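MRNA nuclease HepT (Shewanella oneidensis MR-1, PDB 6M6U) cleaves mRNA as the growth-inhibiting toxin of a type VII toxin-antitoxin system, and is neutralized mostly through tri-AMPylation by its partner MntA. Local coordinates at residues 43-53 with 120-130. Residues are numbered along the deposited sequence; the frame is centred on the assembly and turned at random.
Sequences LQRCCEACIDI and LEDFEQFIDVI
In the buried core of the all-helical HepT bundle, helices 33-60 and 120-131 pack side by side; the axes of 43-53 and 120-130 run the same way, 25° apart, and come within 11.2 Å, and Phe123 enters helix 33-60 as a knob among Leu43, Cys46, Cys47 and Cys50. Cys46 CB lies over one face of this ring, 3.8 Å from its centroid in a CH-pi contact, and Cys46 SG stands over the same face. At the edge, Leu43 CD2 approaches Phe123 CE2 in the ring plane at 3.9 Å, while Cys47 SG reaches Phe123 CZ at 4.0 Å. Cys50 links the two aromatic rings: with SG anti to its carbonyl carbon (chi1 -73°), the sulfur comes obliquely to both, 3.5 Å from Phe123 CD1 and 3.6 Å from Phe126 CD2. Phe126 takes a different first torsion, its CG anti to the backbone N (chi1 177°), and runs alongside Ile53 in the opposite direction, with Ile53 CG2 3.7 Å from Phe126 CZ. On its own helix, Ile130 CG1 lies over one face of the Phe126 ring, offset toward the rim. No hydrogen bond joins the two segments. Met93 of helix 84-102 also touches Phe123, and Glu48 forms a salt bridge with Arg97, the probable active-site arginine. This knob-into-hole packing of Phe123 makes up part of the interior of the HEPN-type helical bundle, next to Arg97, the first residue of the RX(4)HXY motif.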
# COMPACT_ATOMS: atom_id res chain seq x y z
N LEU B 43 -34.83 -25.43 29.69
CA LEU B 43 -33.79 -25.02 30.64
C LEU B 43 -32.82 -24.05 29.99
O LEU B 43 -32.47 -23.02 30.58
CB LEU B 43 -33.05 -26.24 31.18
CG LEU B 43 -33.68 -26.92 32.39
CD1 LEU B 43 -32.91 -28.18 32.77
CD2 LEU B 43 -33.77 -25.95 33.56
N GLN B 44 -32.38 -24.36 28.77
CA GLN B 44 -31.48 -23.47 28.04
C GLN B 44 -32.10 -22.10 27.86
O GLN B 44 -31.45 -21.07 28.09
CB GLN B 44 -31.13 -24.09 26.69
CG GLN B 44 -30.41 -23.14 25.75
CD GLN B 44 -29.99 -23.82 24.47
OE1 GLN B 44 -28.94 -24.46 24.41
NE2 GLN B 44 -30.82 -23.70 23.44
N ARG B 45 -33.37 -22.05 27.45
CA ARG B 45 -34.06 -20.78 27.26
C ARG B 45 -34.15 -20.01 28.57
O ARG B 45 -33.98 -18.78 28.59
CB ARG B 45 -35.44 -21.02 26.66
CG ARG B 45 -35.40 -21.55 25.24
CD ARG B 45 -36.75 -22.03 24.76
NE ARG B 45 -36.75 -22.20 23.30
CZ ARG B 45 -37.72 -22.79 22.60
NH1 ARG B 45 -38.77 -23.29 23.22
NH2 ARG B 45 -37.61 -22.87 21.28
N CYS B 46 -34.42 -20.71 29.68
CA CYS B 46 -34.38 -20.07 30.99
C CYS B 46 -33.00 -19.50 31.28
O CYS B 46 -32.88 -18.37 31.77
CB CYS B 46 -34.78 -21.06 32.08
SG CYS B 46 -36.54 -21.43 32.19
N CYS B 47 -31.95 -20.27 31.00
CA CYS B 47 -30.59 -19.79 31.26
C CYS B 47 -30.26 -18.58 30.39
O CYS B 47 -29.69 -17.60 30.88
CB CYS B 47 -29.58 -20.91 31.02
SG CYS B 47 -29.58 -22.20 32.28
N GLU B 48 -30.63 -18.62 29.11
CA GLU B 48 -30.32 -17.51 28.23
C GLU B 48 -31.09 -16.26 28.63
O GLU B 48 -30.56 -15.14 28.54
CB GLU B 48 -30.61 -17.88 26.78
CG GLU B 48 -29.57 -18.82 26.18
CD GLU B 48 -28.19 -18.19 26.10
OE1 GLU B 48 -28.09 -16.99 25.78
OE2 GLU B 48 -27.20 -18.90 26.38
N ALA B 49 -32.33 -16.42 29.10
CA ALA B 49 -33.08 -15.27 29.57
C ALA B 49 -32.44 -14.68 30.83
O ALA B 49 -32.38 -13.45 30.99
CB ALA B 49 -34.53 -15.65 29.82
N CYS B 50 -31.94 -15.53 31.73
CA CYS B 50 -31.24 -15.04 32.91
C CYS B 50 -29.94 -14.35 32.54
O CYS B 50 -29.59 -13.31 33.10
CB CYS B 50 -30.97 -16.18 33.89
SG CYS B 50 -32.42 -16.77 34.78
N ILE B 51 -29.19 -14.94 31.60
CA ILE B 51 -27.92 -14.36 31.18
C ILE B 51 -28.15 -13.02 30.49
O ILE B 51 -27.38 -12.07 30.69
CB ILE B 51 -27.17 -15.36 30.28
CG1 ILE B 51 -26.73 -16.57 31.11
CG2 ILE B 51 -25.98 -14.69 29.60
CD1 ILE B 51 -26.31 -17.76 30.28
N ASP B 52 -29.21 -12.91 29.68
CA ASP B 52 -29.49 -11.65 29.01
C ASP B 52 -29.80 -10.55 30.01
O ASP B 52 -29.39 -9.40 29.82
CB ASP B 52 -30.65 -11.82 28.02
CG ASP B 52 -30.28 -12.65 26.81
OD1 ASP B 52 -29.07 -12.96 26.62
OD2 ASP B 52 -31.19 -13.00 26.03
N ILE B 53 -30.52 -10.88 31.08
CA ILE B 53 -30.76 -9.91 32.15
C ILE B 53 -29.43 -9.47 32.76
O ILE B 53 -29.18 -8.28 32.96
CB ILE B 53 -31.69 -10.52 33.22
CG1 ILE B 53 -33.11 -10.65 32.68
CG2 ILE B 53 -31.66 -9.69 34.50
CD1 ILE B 53 -33.95 -11.65 33.45
N LEU B 120 -35.61 -25.16 40.09
CA LEU B 120 -36.34 -24.16 39.31
C LEU B 120 -36.63 -22.92 40.14
O LEU B 120 -36.89 -21.85 39.56
CB LEU B 120 -37.64 -24.76 38.77
CG LEU B 120 -37.46 -25.90 37.77
CD1 LEU B 120 -38.79 -26.35 37.18
CD2 LEU B 120 -36.49 -25.49 36.66
N GLU B 121 -36.58 -23.03 41.47
CA GLU B 121 -36.77 -21.87 42.33
C GLU B 121 -35.65 -20.84 42.18
O GLU B 121 -35.87 -19.66 42.46
CB GLU B 121 -36.88 -22.31 43.79
CG GLU B 121 -38.30 -22.64 44.25
CD GLU B 121 -38.77 -24.02 43.80
OE1 GLU B 121 -39.92 -24.38 44.13
OE2 GLU B 121 -38.00 -24.73 43.13
N ASP B 122 -34.46 -21.28 41.76
CA ASP B 122 -33.36 -20.33 41.55
C ASP B 122 -33.72 -19.31 40.47
O ASP B 122 -33.46 -18.11 40.64
CB ASP B 122 -32.08 -21.08 41.17
CG ASP B 122 -31.60 -22.00 42.27
OD1 ASP B 122 -31.98 -21.79 43.44
OD2 ASP B 122 -30.82 -22.94 41.97
N PHE B 123 -34.32 -19.77 39.37
CA PHE B 123 -34.81 -18.85 38.35
C PHE B 123 -35.83 -17.88 38.93
O PHE B 123 -35.79 -16.68 38.64
CB PHE B 123 -35.42 -19.63 37.19
CG PHE B 123 -34.44 -20.45 36.41
CD1 PHE B 123 -33.23 -19.90 36.00
CD2 PHE B 123 -34.72 -21.77 36.08
CE1 PHE B 123 -32.32 -20.65 35.27
CE2 PHE B 123 -33.81 -22.52 35.36
CZ PHE B 123 -32.61 -21.96 34.95
N GLU B 124 -36.76 -18.39 39.74
CA GLU B 124 -37.80 -17.53 40.31
C GLU B 124 -37.22 -16.60 41.37
O GLU B 124 -37.64 -15.44 41.48
CB GLU B 124 -38.92 -18.39 40.89
CG GLU B 124 -39.34 -19.52 39.96
CD GLU B 124 -40.83 -19.74 39.93
OE1 GLU B 124 -41.34 -20.53 40.76
OE2 GLU B 124 -41.51 -19.11 39.09
N GLN B 125 -36.26 -17.09 42.16
CA GLN B 125 -35.57 -16.23 43.11
C GLN B 125 -34.80 -15.12 42.39
O GLN B 125 -34.78 -13.97 42.85
CB GLN B 125 -34.63 -17.07 43.97
CG GLN B 125 -33.98 -16.35 45.13
CD GLN B 125 -33.05 -17.25 45.93
OE1 GLN B 125 -33.18 -18.48 45.90
NE2 GLN B 125 -32.11 -16.65 46.65
N PHE B 126 -34.16 -15.45 41.27
CA PHE B 126 -33.47 -14.44 40.47
C PHE B 126 -34.45 -13.41 39.91
O PHE B 126 -34.15 -12.22 39.86
CB PHE B 126 -32.69 -15.13 39.35
CG PHE B 126 -32.00 -14.18 38.41
CD1 PHE B 126 -30.86 -13.51 38.81
CD2 PHE B 126 -32.47 -14.00 37.13
CE1 PHE B 126 -30.21 -12.65 37.93
CE2 PHE B 126 -31.83 -13.14 36.25
CZ PHE B 126 -30.69 -12.47 36.66
N ILE B 127 -35.63 -13.87 39.47
CA ILE B 127 -36.65 -12.95 38.97
C ILE B 127 -37.06 -11.97 40.06
O ILE B 127 -37.16 -10.76 39.82
CB ILE B 127 -37.87 -13.74 38.46
CG1 ILE B 127 -37.54 -14.48 37.16
CG2 ILE B 127 -39.08 -12.83 38.28
CD1 ILE B 127 -38.71 -15.25 36.60
N ASP B 128 -37.30 -12.47 41.27
CA ASP B 128 -37.84 -11.63 42.34
C ASP B 128 -36.82 -10.59 42.80
O ASP B 128 -37.18 -9.43 43.02
CB ASP B 128 -38.29 -12.50 43.51
CG ASP B 128 -39.46 -13.40 43.15
OD1 ASP B 128 -39.63 -14.46 43.79
OD2 ASP B 128 -40.22 -13.04 42.22
N VAL B 129 -35.55 -10.99 42.95
CA VAL B 129 -34.52 -10.03 43.34
C VAL B 129 -34.35 -8.96 42.27
O VAL B 129 -34.26 -7.77 42.58
CB VAL B 129 -33.19 -10.76 43.62
CG1 VAL B 129 -32.05 -9.77 43.64
CG2 VAL B 129 -33.26 -11.51 44.95
N ILE B 130 -34.31 -9.38 41.01
CA ILE B 130 -34.07 -8.44 39.91
C ILE B 130 -35.17 -7.38 39.86
O ILE B 130 -34.90 -6.18 39.80
CB ILE B 130 -33.95 -9.19 38.57
CG1 ILE B 130 -32.61 -9.91 38.49
CG2 ILE B 130 -34.13 -8.23 37.40
CD1 ILE B 130 -31.42 -9.05 38.86